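Local structure of protein yesU (Bacillus subtilis, 1OQ1) at residues G29-I33 and L42-Q46; A49-C55 and I200-A206; Q74-C78 and M205-K209; I112-S118 and C133-R139. The protein is of unknown function but has a galectin-like beta-sandwich fold, which would be consistent with a role in carbohydrate recognition. All coordinates share one frame; numbering follows the deposited sequence.

Interaction 1: G29-I33 and L42-Q46; sequences GGGQI and LSHVQ
With chi1 of Gln32 at -166°, CG swings opposite the backbone N and the extended chain runs out over Ser43, whose own chi1 of 57° tucks OG between its backbone N and carbonyl carbon. This brings the hydroxyl beside the base of the glutamine side chain, Ser43 OG being 3.2 Å from Gln32 CB. A water spans the same corner, donating to Gln32 O and lying 2.8 Å from Ser43 OG. Beneath these side chains Gln32 and Ser43 form the antiparallel hydrogen-bonded pair of a beta hairpin built from strands 31-34 and 40-44, on the edge of one sheet of the galectin-like sandwich. Its two bonds are Gln32 N to Ser43 O at 2.8 Å and Ser43 N to Gln32 O at 3.0 Å. On the face turned the other way, Ile33 CG1 runs beside Leu42 CD2 at 4.0 Å, both side chains pointing the same way, toward Phe53 and Phe51 of the opposing sheet. Past the strand ends, Gly30 forms the centre of an inverse gamma turn and its O accepts from Val45 N at 3.1 Å, while Val45 CG2 packs on that same oxygen. The His44 ring turns away from strand 31-34, its ND1 bonded to Ala49 O.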
loop_
_atom_site.group_PDB
_atom_site.type_symbol
_atom_site.label_atom_id
_atom_site.label_comp_id
_atom_site.label_asym_id
_atom_site.label_seq_id
_atom_site.Cartn_x
_atom_site.Cartn_y
_atom_site.Cartn_z
ATOM N N GLY A 29 -7.355 -5.332 12.430
ATOM C CA GLY A 29 -8.153 -6.332 11.751
ATOM C C GLY A 29 -7.546 -7.696 12.001
ATOM O O GLY A 29 -6.475 -7.795 12.607
ATOM N N GLY A 30 -8.211 -8.736 11.509
ATOM C CA GLY A 30 -7.763 -10.100 11.737
ATOM C C GLY A 30 -6.650 -10.673 10.885
ATOM O O GLY A 30 -6.785 -11.769 10.334
ATOM N N GLY A 31 -5.544 -9.944 10.776
ATOM C CA GLY A 31 -4.428 -10.443 9.998
ATOM C C GLY A 31 -3.630 -11.451 10.800
ATOM O O GLY A 31 -3.597 -11.399 12.030
ATOM N N GLN A 32 -2.987 -12.377 10.101
ATOM C CA GLN A 32 -2.175 -13.396 10.749
ATOM C C GLN A 32 -0.745 -13.217 10.245
ATOM O O GLN A 32 -0.516 -13.148 9.039
ATOM C CB GLN A 32 -2.712 -14.780 10.383
ATOM C CG GLN A 32 -2.193 -15.911 11.242
ATOM C CD GLN A 32 -2.972 -17.192 11.024
ATOM O OE1 GLN A 32 -2.694 -18.216 11.648
ATOM N NE2 GLN A 32 -3.961 -17.140 10.136
ATOM N N ILE A 33 0.203 -13.135 11.173
ATOM C CA ILE A 33 1.611 -12.937 10.842
ATOM C C ILE A 33 2.460 -14.195 11.023
ATOM O O ILE A 33 2.342 -14.897 12.029
ATOM C CB ILE A 33 2.206 -11.807 11.715
ATOM C CG1 ILE A 33 1.494 -10.488 11.403
ATOM C CG2 ILE A 33 3.702 -11.690 11.485
ATOM C CD1 ILE A 33 1.810 -9.376 12.374
ATOM N N LEU A 42 1.639 -12.884 5.259
ATOM C CA LEU A 42 0.414 -12.297 5.793
ATOM C C LEU A 42 -0.789 -13.102 5.312
ATOM O O LEU A 42 -0.962 -13.322 4.109
ATOM C CB LEU A 42 0.267 -10.831 5.355
ATOM C CG LEU A 42 1.228 -9.819 5.989
ATOM C CD1 LEU A 42 0.909 -8.419 5.469
ATOM C CD2 LEU A 42 1.103 -9.860 7.508
ATOM N N SER A 43 -1.601 -13.562 6.259
ATOM C CA SER A 43 -2.808 -14.334 5.949
ATOM C C SER A 43 -3.947 -13.824 6.827
ATOM O O SER A 43 -3.812 -12.781 7.465
ATOM C CB SER A 43 -2.577 -15.833 6.183
ATOM O OG SER A 43 -2.158 -16.090 7.508
ATOM N N HIS A 44 -5.055 -14.558 6.881
ATOM C CA HIS A 44 -6.209 -14.110 7.657
ATOM C C HIS A 44 -6.764 -15.174 8.602
ATOM O O HIS A 44 -6.712 -16.367 8.303
ATOM C CB HIS A 44 -7.296 -13.648 6.686
ATOM C CG HIS A 44 -6.829 -12.598 5.723
ATOM N ND1 HIS A 44 -7.078 -11.254 5.908
ATOM C CD2 HIS A 44 -6.102 -12.692 4.584
ATOM C CE1 HIS A 44 -6.524 -10.566 4.924
ATOM N NE2 HIS A 44 -5.924 -11.414 4.107
ATOM N N VAL A 45 -7.297 -14.740 9.741
ATOM C CA VAL A 45 -7.846 -15.682 10.710
ATOM C C VAL A 45 -9.212 -16.214 10.270
ATOM O O VAL A 45 -9.625 -17.291 10.699
ATOM C CB VAL A 45 -7.956 -15.046 12.123
ATOM C CG1 VAL A 45 -6.567 -14.637 12.612
ATOM C CG2 VAL A 45 -8.892 -13.847 12.100
ATOM N N GLN A 46 -9.896 -15.458 9.413
ATOM C CA GLN A 46 -11.210 -15.835 8.880
ATOM C C GLN A 46 -11.362 -15.375 7.428
ATOM O O GLN A 46 -10.631 -14.500 6.973
ATOM C CB GLN A 46 -12.335 -15.220 9.714
ATOM C CG GLN A 46 -12.501 -15.833 11.081
ATOM C CD GLN A 46 -13.822 -15.455 11.711
ATOM O OE1 GLN A 46 -14.858 -15.466 11.049
ATOM N NE2 GLN A 46 -13.797 -15.130 12.995
HETATM O O HOH W 1 0.607 -15.837 7.868
#

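Interaction 2: A49-C55 and I200-A206; sequences AHFVFWC and IGFRQMA. With ACY (acetic acid), chain E.
Backbone hydrogen bonds join Phe51 with Gln204 and Phe53 with Phe202 as antiparallel hydrogen-bonded pairs, the tightest being Phe53 N to Phe202 O and Phe202 N to Phe53 O, each 2.8 Å. Cys55 N continues the series to Ile200 O, and a water linking Cys55 O with Ile200 N closes that end. At the other end a side chain takes over: the His50 ring receives Ala206 N on ND1 at 2.9 Å, within 4° of the ring plane.

Apolar and aromatic contacts fall on both faces of this sheet. Selenomethionine Met205 lays CE over one face of the His50 imidazole, 4.0 Å from its centroid, a CH-pi contact. Phe51 CZ lies against Gln204 CB at 3.6 Å, and Trp54 CE3 sits 3.4 Å from Gly201 CA, where the lack of a side chain admits the indole. Phe202 points into the sandwich core, among Trp67, Tyr212 and Phe215.

The charged interactions gather at Arg203, whose CG lies opposite the backbone N (chi1 171°) and whose chain then runs extended to NE. An acetate lies at the guanidinium edge, NE to O at 3.0 Å and NH2 to OXT at 2.6 Å, while NH1 bonds weakly to Phe51 O and more firmly to Gly102 O. Arg203 NE and NH2 thus present two nearly straight N-H donors to a carboxylate, while the bonds of NH1 restrain the turn of the guanidinium; the acetate, also touched by Met205 SE, probably came from the crystallisation liquor, yet may mark a pocket for an anionic or polar ligand.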
loop_
_atom_site.group_PDB
_atom_site.type_symbol
_atom_site.label_atom_id
_atom_site.label_comp_id
_atom_site.label_asym_id
_atom_site.label_seq_id
_atom_site.Cartn_x
_atom_site.Cartn_y
_atom_site.Cartn_z
ATOM N N ALA A 49 -11.835 -11.602 7.279
ATOM C CA ALA A 49 -11.059 -10.859 8.269
ATOM C C ALA A 49 -10.070 -9.903 7.602
ATOM O O ALA A 49 -8.854 -10.082 7.702
ATOM C CB ALA A 49 -10.310 -11.830 9.183
ATOM N N HIS A 50 -10.601 -8.883 6.936
ATOM C CA HIS A 50 -9.777 -7.899 6.238
ATOM C C HIS A 50 -8.981 -7.061 7.237
ATOM O O HIS A 50 -9.413 -6.867 8.379
ATOM C CB HIS A 50 -10.675 -7.010 5.376
ATOM C CG HIS A 50 -11.678 -7.779 4.568
ATOM N ND1 HIS A 50 -11.354 -8.929 3.884
ATOM C CD2 HIS A 50 -12.997 -7.568 4.347
ATOM C CE1 HIS A 50 -12.431 -9.397 3.277
ATOM N NE2 HIS A 50 -13.443 -8.589 3.542
ATOM N N PHE A 51 -7.826 -6.553 6.818
ATOM C CA PHE A 51 -7.001 -5.773 7.733
ATOM C C PHE A 51 -6.109 -4.747 7.053
ATOM O O PHE A 51 -6.008 -4.698 5.833
ATOM C CB PHE A 51 -6.099 -6.723 8.535
ATOM C CG PHE A 51 -4.993 -7.362 7.716
ATOM C CD1 PHE A 51 -3.883 -6.621 7.306
ATOM C CD2 PHE A 51 -5.069 -8.699 7.347
ATOM C CE1 PHE A 51 -2.865 -7.206 6.540
ATOM C CE2 PHE A 51 -4.054 -9.293 6.579
ATOM C CZ PHE A 51 -2.951 -8.539 6.178
ATOM N N VAL A 52 -5.480 -3.919 7.879
ATOM C CA VAL A 52 -4.497 -2.948 7.420
ATOM C C VAL A 52 -3.400 -3.068 8.478
ATOM O O VAL A 52 -3.664 -2.932 9.672
ATOM C CB VAL A 52 -5.029 -1.507 7.384
ATOM C CG1 VAL A 52 -3.933 -0.581 6.860
ATOM C CG2 VAL A 52 -6.259 -1.419 6.483
ATOM N N PHE A 53 -2.182 -3.352 8.028
ATOM C CA PHE A 53 -1.023 -3.535 8.904
ATOM C C PHE A 53 -0.103 -2.340 8.665
ATOM O O PHE A 53 0.528 -2.241 7.618
ATOM C CB PHE A 53 -0.340 -4.851 8.521
ATOM C CG PHE A 53 0.752 -5.286 9.457
ATOM C CD1 PHE A 53 0.613 -5.154 10.837
ATOM C CD2 PHE A 53 1.895 -5.897 8.954
ATOM C CE1 PHE A 53 1.598 -5.627 11.698
ATOM C CE2 PHE A 53 2.888 -6.377 9.809
ATOM C CZ PHE A 53 2.737 -6.241 11.183
ATOM N N TRP A 54 -0.034 -1.442 9.644
ATOM C CA TRP A 54 0.755 -0.218 9.518
ATOM C C TRP A 54 2.177 -0.187 10.048
ATOM O O TRP A 54 2.472 -0.715 11.120
ATOM C CB TRP A 54 0.043 0.956 10.204
ATOM C CG TRP A 54 -1.327 1.264 9.734
ATOM C CD1 TRP A 54 -2.504 0.810 10.266
ATOM C CD2 TRP A 54 -1.681 2.126 8.649
ATOM N NE1 TRP A 54 -3.567 1.341 9.579
ATOM C CE2 TRP A 54 -3.093 2.153 8.580
ATOM C CE3 TRP A 54 -0.943 2.880 7.726
ATOM C CZ2 TRP A 54 -3.783 2.906 7.622
ATOM C CZ3 TRP A 54 -1.630 3.631 6.770
ATOM C CH2 TRP A 54 -3.038 3.637 6.729
ATOM N N CYS A 55 3.046 0.476 9.291
ATOM C CA CYS A 55 4.422 0.708 9.705
ATOM C C CYS A 55 4.217 1.919 10.629
ATOM O O CYS A 55 3.443 2.821 10.310
ATOM C CB CYS A 55 5.277 1.089 8.496
ATOM S SG CYS A 55 6.915 1.746 8.893
ATOM N N ILE A 200 2.573 4.577 6.099
ATOM C CA ILE A 200 2.406 3.633 5.001
ATOM C C ILE A 200 1.869 2.343 5.622
ATOM O O ILE A 200 2.359 1.899 6.664
ATOM C CB ILE A 200 3.740 3.336 4.295
ATOM C CG1 ILE A 200 4.214 4.591 3.557
ATOM C CG2 ILE A 200 3.567 2.159 3.332
ATOM C CD1 ILE A 200 5.571 4.459 2.924
ATOM N N GLY A 201 0.860 1.753 4.991
ATOM C CA GLY A 201 0.273 0.535 5.519
ATOM C C GLY A 201 -0.021 -0.507 4.456
ATOM O O GLY A 201 -0.205 -0.183 3.280
ATOM N N PHE A 202 -0.080 -1.763 4.889
ATOM C CA PHE A 202 -0.339 -2.888 4.004
ATOM C C PHE A 202 -1.695 -3.511 4.289
ATOM O O PHE A 202 -1.912 -4.067 5.367
ATOM C CB PHE A 202 0.752 -3.945 4.192
ATOM C CG PHE A 202 2.105 -3.502 3.724
ATOM C CD1 PHE A 202 2.581 -3.884 2.471
ATOM C CD2 PHE A 202 2.884 -2.660 4.510
ATOM C CE1 PHE A 202 3.812 -3.432 2.008
ATOM C CE2 PHE A 202 4.122 -2.201 4.055
ATOM C CZ PHE A 202 4.584 -2.588 2.802
ATOM N N ARG A 203 -2.607 -3.419 3.326
ATOM C CA ARG A 203 -3.932 -4.002 3.498
ATOM C C ARG A 203 -4.134 -5.248 2.656
ATOM O O ARG A 203 -3.563 -5.390 1.577
ATOM C CB ARG A 203 -5.025 -2.990 3.132
ATOM C CG ARG A 203 -6.439 -3.594 3.072
ATOM C CD ARG A 203 -7.480 -2.521 2.783
ATOM N NE ARG A 203 -8.862 -3.007 2.828
ATOM C CZ ARG A 203 -9.458 -3.463 3.928
ATOM N NH1 ARG A 203 -8.796 -3.511 5.073
ATOM N NH2 ARG A 203 -10.730 -3.838 3.892
ATOM N N GLN A 204 -4.944 -6.164 3.168
ATOM C CA GLN A 204 -5.281 -7.372 2.439
ATOM C C GLN A 204 -6.733 -7.691 2.710
ATOM O O GLN A 204 -7.232 -7.451 3.811
ATOM C CB GLN A 204 -4.443 -8.574 2.886
ATOM C CG GLN A 204 -2.978 -8.526 2.503
ATOM C CD GLN A 204 -2.297 -9.878 2.667
ATOM O OE1 GLN A 204 -2.891 -10.835 3.180
ATOM N NE2 GLN A 204 -1.046 -9.964 2.235
HETATM N N MSE A 205 -7.412 -8.202 1.692
HETATM C CA MSE A 205 -8.790 -8.633 1.847
HETATM C C MSE A 205 -8.652 -10.142 1.954
HETATM O O MSE A 205 -7.990 -10.763 1.119
HETATM C CB MSE A 205 -9.635 -8.280 0.623
HETATM C CG MSE A 205 -10.055 -6.827 0.541
HETATM SE SE MSE A 205 -11.418 -6.574 -0.809
HETATM C CE MSE A 205 -12.982 -7.037 0.246
ATOM N N ALA A 206 -9.235 -10.726 2.994
ATOM C CA ALA A 206 -9.170 -12.170 3.181
ATOM C C ALA A 206 -9.867 -12.817 1.993
ATOM O O ALA A 206 -10.768 -12.217 1.404
ATOM C CB ALA A 206 -9.868 -12.559 4.474
HETATM C C ACY E . -11.764 -3.518 0.693
HETATM O O ACY E . -10.533 -3.181 0.387
HETATM O OXT ACY E . -12.192 -3.986 1.804
HETATM C CH3 ACY E . -12.755 -3.313 -0.440
HETATM O O HOH W 2 4.546 4.122 8.082
#

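Interaction 3: Q74-C78 and M205-K209; sequences QPGLC and MAPMK
Leu77 O accepts the one hydrogen bond across this contact, from Met205 N at 2.9 Å, the donor tilted 18° from the carbonyl plane. It lies where strand 199-205 passes into the following loop, near the beginning of strand 76-86. Next to it Leu77 CB meets Met205 CB at 4.0 Å, the two side chains crossing at a slant. Beyond Met205 the chain turns back: Met208 N bonds to Met205 O at 3.2 Å, closing a turn that contains a cis peptide before Pro207. A second cis peptide precedes Pro75, whose O rests 3.3 Å from Pro207 CD. Gly76, lacking a side chain, lets Met208 CB approach its CA to 3.7 Å. Met208, a selenomethionine, leaves with CG opposite its backbone N (chi1 -176°) and then bends, which lays CG 3.8 Å from Cys78 SG and puts SE 3.8 Å from Leu77 N. Phe120 and Pro71 also touch Met208, placing it between the two sheets of the sandwich. The junction is thus mostly apolar: a single backbone bond joins the two segments, and the Met208 side chain and Cys78 SG pack between the turn and the strand. Leu77 N, buried with no polar partner in the model and with Met208 SE and apolar carbons beside it, probably pays some cost in desolvation.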
loop_
_atom_site.group_PDB
_atom_site.type_symbol
_atom_site.label_atom_id
_atom_site.label_comp_id
_atom_site.label_asym_id
_atom_site.label_seq_id
_atom_site.Cartn_x
_atom_site.Cartn_y
_atom_site.Cartn_z
ATOM N N GLN A 74 -5.046 -17.117 -3.655
ATOM C CA GLN A 74 -6.205 -16.255 -3.893
ATOM C C GLN A 74 -7.433 -17.133 -3.628
ATOM O O GLN A 74 -7.287 -18.334 -3.404
ATOM C CB GLN A 74 -6.210 -15.754 -5.344
ATOM C CG GLN A 74 -6.479 -16.839 -6.377
ATOM C CD GLN A 74 -6.441 -16.328 -7.809
ATOM O OE1 GLN A 74 -7.057 -16.912 -8.701
ATOM N NE2 GLN A 74 -5.708 -15.243 -8.039
ATOM N N PRO A 75 -8.648 -16.554 -3.616
ATOM C CA PRO A 75 -9.040 -15.156 -3.820
ATOM C C PRO A 75 -8.452 -14.220 -2.772
ATOM O O PRO A 75 -8.080 -14.645 -1.675
ATOM C CB PRO A 75 -10.566 -15.202 -3.724
ATOM C CG PRO A 75 -10.901 -16.582 -4.167
ATOM C CD PRO A 75 -9.845 -17.405 -3.476
ATOM N N GLY A 76 -8.393 -12.940 -3.117
ATOM C CA GLY A 76 -7.861 -11.947 -2.205
ATOM C C GLY A 76 -7.509 -10.673 -2.949
ATOM O O GLY A 76 -7.587 -10.620 -4.176
ATOM N N LEU A 77 -7.121 -9.646 -2.205
ATOM C CA LEU A 77 -6.751 -8.368 -2.798
ATOM C C LEU A 77 -5.720 -7.687 -1.907
ATOM O O LEU A 77 -5.751 -7.836 -0.683
ATOM C CB LEU A 77 -7.998 -7.485 -2.956
ATOM C CG LEU A 77 -7.857 -6.035 -3.441
ATOM C CD1 LEU A 77 -9.120 -5.620 -4.191
ATOM C CD2 LEU A 77 -7.605 -5.107 -2.260
ATOM N N CYS A 78 -4.794 -6.961 -2.523
ATOM C CA CYS A 78 -3.773 -6.250 -1.772
ATOM C C CYS A 78 -3.902 -4.756 -2.038
ATOM O O CYS A 78 -4.418 -4.342 -3.078
ATOM C CB CYS A 78 -2.384 -6.751 -2.156
ATOM S SG CYS A 78 -2.107 -8.477 -1.665
HETATM N N MSE A 205 -7.412 -8.202 1.692
HETATM C CA MSE A 205 -8.790 -8.633 1.847
HETATM C C MSE A 205 -8.652 -10.142 1.954
HETATM O O MSE A 205 -7.990 -10.763 1.119
HETATM C CB MSE A 205 -9.635 -8.280 0.623
HETATM C CG MSE A 205 -10.055 -6.827 0.541
HETATM SE SE MSE A 205 -11.418 -6.574 -0.809
HETATM C CE MSE A 205 -12.982 -7.037 0.246
ATOM N N ALA A 206 -9.235 -10.726 2.994
ATOM C CA ALA A 206 -9.170 -12.170 3.181
ATOM C C ALA A 206 -9.867 -12.817 1.993
ATOM O O ALA A 206 -10.768 -12.217 1.404
ATOM C CB ALA A 206 -9.868 -12.559 4.474
ATOM N N PRO A 207 -9.500 -14.065 1.647
ATOM C CA PRO A 207 -8.491 -14.931 2.271
ATOM C C PRO A 207 -7.096 -14.869 1.644
ATOM O O PRO A 207 -6.388 -15.880 1.567
ATOM C CB PRO A 207 -9.109 -16.307 2.122
ATOM C CG PRO A 207 -9.672 -16.227 0.747
ATOM C CD PRO A 207 -10.326 -14.843 0.707
HETATM N N MSE A 208 -6.704 -13.678 1.211
HETATM C CA MSE A 208 -5.401 -13.462 0.593
HETATM C C MSE A 208 -4.233 -14.019 1.404
HETATM O O MSE A 208 -4.207 -13.921 2.629
HETATM C CB MSE A 208 -5.184 -11.959 0.396
HETATM C CG MSE A 208 -3.896 -11.571 -0.321
HETATM SE SE MSE A 208 -4.042 -11.853 -2.217
HETATM C CE MSE A 208 -2.222 -12.414 -2.611
ATOM N N LYS A 209 -3.275 -14.623 0.710
ATOM C CA LYS A 209 -2.059 -15.110 1.346
ATOM C C LYS A 209 -0.933 -14.563 0.476
ATOM O O LYS A 209 -0.888 -14.826 -0.725
ATOM C CB LYS A 209 -2.020 -16.637 1.399
ATOM C CG LYS A 209 -2.988 -17.217 2.419
ATOM C CD LYS A 209 -2.657 -18.658 2.761
ATOM C CE LYS A 209 -3.573 -19.169 3.864
ATOM N NZ LYS A 209 -3.232 -20.567 4.254
#

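Interaction 4: I112-S118 and C133-R139; sequences INALHLS and CNLRKSR
Strands 112-122 and 132-138 are antiparallel neighbours in the seven-stranded sheet of the galectin-like sandwich, and their two faces differ in chemistry. Backbone bonds pair Ala114 with Ser138, His116 with Arg136 and Ser118 with Asn134, those between His116 and Arg136 both being 2.9 Å. On the face carrying these residues, His116 reaches along the neighbouring strand: NE2 meets Ser138 OG at its ring edge, 2.8 Å away, and Arg136 CB lies over one ring face, 3.9 Å from the centroid. Tyr104 OH bonds to ND1, so both ring nitrogens are engaged; Ser138 OG also bonds to Phe141 N. The opposite face is largely apolar and looks into the sandwich. Leu117 CB touches Leu135 CD1 at 4.0 Å, their side chains crossing at about a right angle, and Leu115 CD2 packs on Lys137 CB at 3.7 Å before the extended lysine runs on to a salt bridge with Asp186. Just past the end of strand 132-138, Arg139 N gives its hydrogen to Asn113 OD1, 2.9 Å away on a lone pair, extending the pairing after the cis peptide that precedes Arg139. Bonds at both nitrogens and a carbon over one face leave the His116 ring little freedom to rotate, whichever of NE2 and Ser138 OG carries the shared proton.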
loop_
_atom_site.group_PDB
_atom_site.type_symbol
_atom_site.label_atom_id
_atom_site.label_comp_id
_atom_site.label_asym_id
_atom_site.label_seq_id
_atom_site.Cartn_x
_atom_site.Cartn_y
_atom_site.Cartn_z
ATOM N N ILE A 112 -9.607 10.139 8.589
ATOM C CA ILE A 112 -8.228 10.200 8.114
ATOM C C ILE A 112 -8.211 10.474 6.617
ATOM O O ILE A 112 -9.228 10.325 5.941
ATOM C CB ILE A 112 -7.466 8.871 8.339
ATOM C CG1 ILE A 112 -8.098 7.755 7.499
ATOM C CG2 ILE A 112 -7.470 8.507 9.819
ATOM C CD1 ILE A 112 -7.295 6.462 7.484
ATOM N N ASN A 113 -7.050 10.894 6.119
ATOM C CA ASN A 113 -6.853 11.131 4.697
ATOM C C ASN A 113 -5.731 10.189 4.313
ATOM O O ASN A 113 -4.890 9.858 5.148
ATOM C CB ASN A 113 -6.392 12.560 4.410
ATOM C CG ASN A 113 -7.511 13.569 4.513
ATOM O OD1 ASN A 113 -8.649 13.291 4.135
ATOM N ND2 ASN A 113 -7.188 14.759 5.005
ATOM N N ALA A 114 -5.712 9.763 3.055
ATOM C CA ALA A 114 -4.666 8.870 2.590
ATOM C C ALA A 114 -4.867 8.501 1.138
ATOM O O ALA A 114 -5.978 8.566 0.617
ATOM C CB ALA A 114 -4.646 7.595 3.435
ATOM N N LEU A 115 -3.772 8.129 0.492
ATOM C CA LEU A 115 -3.813 7.661 -0.879
ATOM C C LEU A 115 -3.725 6.145 -0.715
ATOM O O LEU A 115 -3.030 5.658 0.178
ATOM C CB LEU A 115 -2.607 8.187 -1.665
ATOM C CG LEU A 115 -2.693 9.671 -2.042
ATOM C CD1 LEU A 115 -1.336 10.193 -2.489
ATOM C CD2 LEU A 115 -3.728 9.834 -3.143
ATOM N N HIS A 116 -4.464 5.396 -1.527
ATOM C CA HIS A 116 -4.401 3.941 -1.440
ATOM C C HIS A 116 -4.426 3.327 -2.827
ATOM O O HIS A 116 -5.291 3.637 -3.651
ATOM C CB HIS A 116 -5.510 3.343 -0.544
ATOM C CG HIS A 116 -6.812 4.086 -0.561
ATOM N ND1 HIS A 116 -8.025 3.441 -0.694
ATOM C CD2 HIS A 116 -7.103 5.392 -0.362
ATOM C CE1 HIS A 116 -9.005 4.319 -0.569
ATOM N NE2 HIS A 116 -8.472 5.511 -0.367
ATOM N N LEU A 117 -3.448 2.468 -3.077
ATOM C CA LEU A 117 -3.294 1.827 -4.371
ATOM C C LEU A 117 -3.483 0.323 -4.256
ATOM O O LEU A 117 -2.704 -0.363 -3.596
ATOM C CB LEU A 117 -1.904 2.151 -4.925
ATOM C CG LEU A 117 -1.681 2.109 -6.441
ATOM C CD1 LEU A 117 -0.306 2.675 -6.751
ATOM C CD2 LEU A 117 -1.816 0.695 -6.960
ATOM N N SER A 118 -4.525 -0.182 -4.904
ATOM C CA SER A 118 -4.811 -1.607 -4.868
ATOM C C SER A 118 -4.170 -2.318 -6.048
ATOM O O SER A 118 -4.127 -1.791 -7.164
ATOM C CB SER A 118 -6.322 -1.838 -4.880
ATOM O OG SER A 118 -6.918 -1.144 -5.961
ATOM N N CYS A 133 -4.971 -2.241 -11.482
ATOM C CA CYS A 133 -4.479 -1.705 -10.220
ATOM C C CYS A 133 -5.186 -0.359 -10.169
ATOM O O CYS A 133 -5.238 0.344 -11.178
ATOM C CB CYS A 133 -2.968 -1.484 -10.257
ATOM S SG CYS A 133 -1.985 -2.990 -10.383
ATOM N N ASN A 134 -5.729 0.001 -9.011
ATOM C CA ASN A 134 -6.465 1.261 -8.875
ATOM C C ASN A 134 -5.882 2.179 -7.803
ATOM O O ASN A 134 -5.483 1.715 -6.741
ATOM C CB ASN A 134 -7.932 0.975 -8.515
ATOM C CG ASN A 134 -8.647 0.120 -9.554
ATOM O OD1 ASN A 134 -8.061 -0.301 -10.553
ATOM N ND2 ASN A 134 -9.927 -0.142 -9.314
ATOM N N LEU A 135 -5.839 3.481 -8.085
ATOM C CA LEU A 135 -5.347 4.464 -7.114
ATOM C C LEU A 135 -6.509 5.346 -6.672
ATOM O O LEU A 135 -7.187 5.948 -7.504
ATOM C CB LEU A 135 -4.267 5.363 -7.723
ATOM C CG LEU A 135 -3.812 6.504 -6.793
ATOM C CD1 LEU A 135 -2.990 5.933 -5.638
ATOM C CD2 LEU A 135 -2.984 7.525 -7.575
ATOM N N ARG A 136 -6.747 5.417 -5.367
ATOM C CA ARG A 136 -7.822 6.256 -4.843
ATOM C C ARG A 136 -7.284 7.231 -3.810
ATOM O O ARG A 136 -6.219 7.005 -3.231
ATOM C CB ARG A 136 -8.926 5.400 -4.213
ATOM C CG ARG A 136 -9.797 4.667 -5.231
ATOM C CD ARG A 136 -10.994 4.001 -4.565
ATOM N NE ARG A 136 -11.746 3.152 -5.490
ATOM C CZ ARG A 136 -12.706 3.573 -6.308
ATOM N NH1 ARG A 136 -13.066 4.850 -6.333
ATOM N NH2 ARG A 136 -13.305 2.709 -7.119
ATOM N N LYS A 137 -8.022 8.316 -3.600
ATOM C CA LYS A 137 -7.646 9.335 -2.625
ATOM C C LYS A 137 -8.806 9.543 -1.658
ATOM O O LYS A 137 -9.944 9.779 -2.080
ATOM C CB LYS A 137 -7.321 10.658 -3.322
ATOM C CG LYS A 137 -6.846 11.750 -2.368
ATOM C CD LYS A 137 -6.737 13.099 -3.064
ATOM C CE LYS A 137 -6.134 14.155 -2.141
ATOM N NZ LYS A 137 -6.109 15.497 -2.792
ATOM N N SER A 138 -8.517 9.445 -0.365
ATOM C CA SER A 138 -9.531 9.633 0.672
ATOM C C SER A 138 -9.028 10.704 1.644
ATOM O O SER A 138 -7.851 11.055 1.596
ATOM C CB SER A 138 -9.773 8.312 1.409
ATOM O OG SER A 138 -10.383 7.362 0.555
ATOM N N ARG A 139 -9.887 11.237 2.518
ATOM C CA ARG A 139 -11.302 10.880 2.643
ATOM C C ARG A 139 -12.081 11.146 1.360
ATOM O O ARG A 139 -11.894 12.177 0.721
ATOM C CB ARG A 139 -11.929 11.680 3.796
ATOM C CG ARG A 139 -13.331 11.232 4.200
ATOM C CD ARG A 139 -13.842 12.014 5.415
ATOM N NE ARG A 139 -14.958 11.336 6.081
ATOM C CZ ARG A 139 -16.202 11.283 5.614
ATOM N NH1 ARG A 139 -17.141 10.636 6.298
ATOM N NH2 ARG A 139 -16.516 11.888 4.472
#

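In the fold
Interactions 2, 3 and 4 belong to one sheet, with strand 76-86 lying between strands 199-205 and 112-122, whereas interaction 1 is a hairpin of the opposing sheet. Interactions 1 and 2, with centres 9 Å apart, are tied, where the chain passes from one to the other, by His44 ND1 and Ala49 O at 2.8 Å, a probable hydrogen bond. The turn of interaction 3 also meets the hairpin, His44 CG lying 3.3 Å from Ala206 CB. Interactions 2 and 3 share Met205 and Ala206, so the selenomethionine beside the acetate is placed by both. Interaction 4 touches interaction 3 through Ser118 CB and Cys78 O at 3.6 Å, but stays about 5 Å from interaction 2 at the nearest atoms.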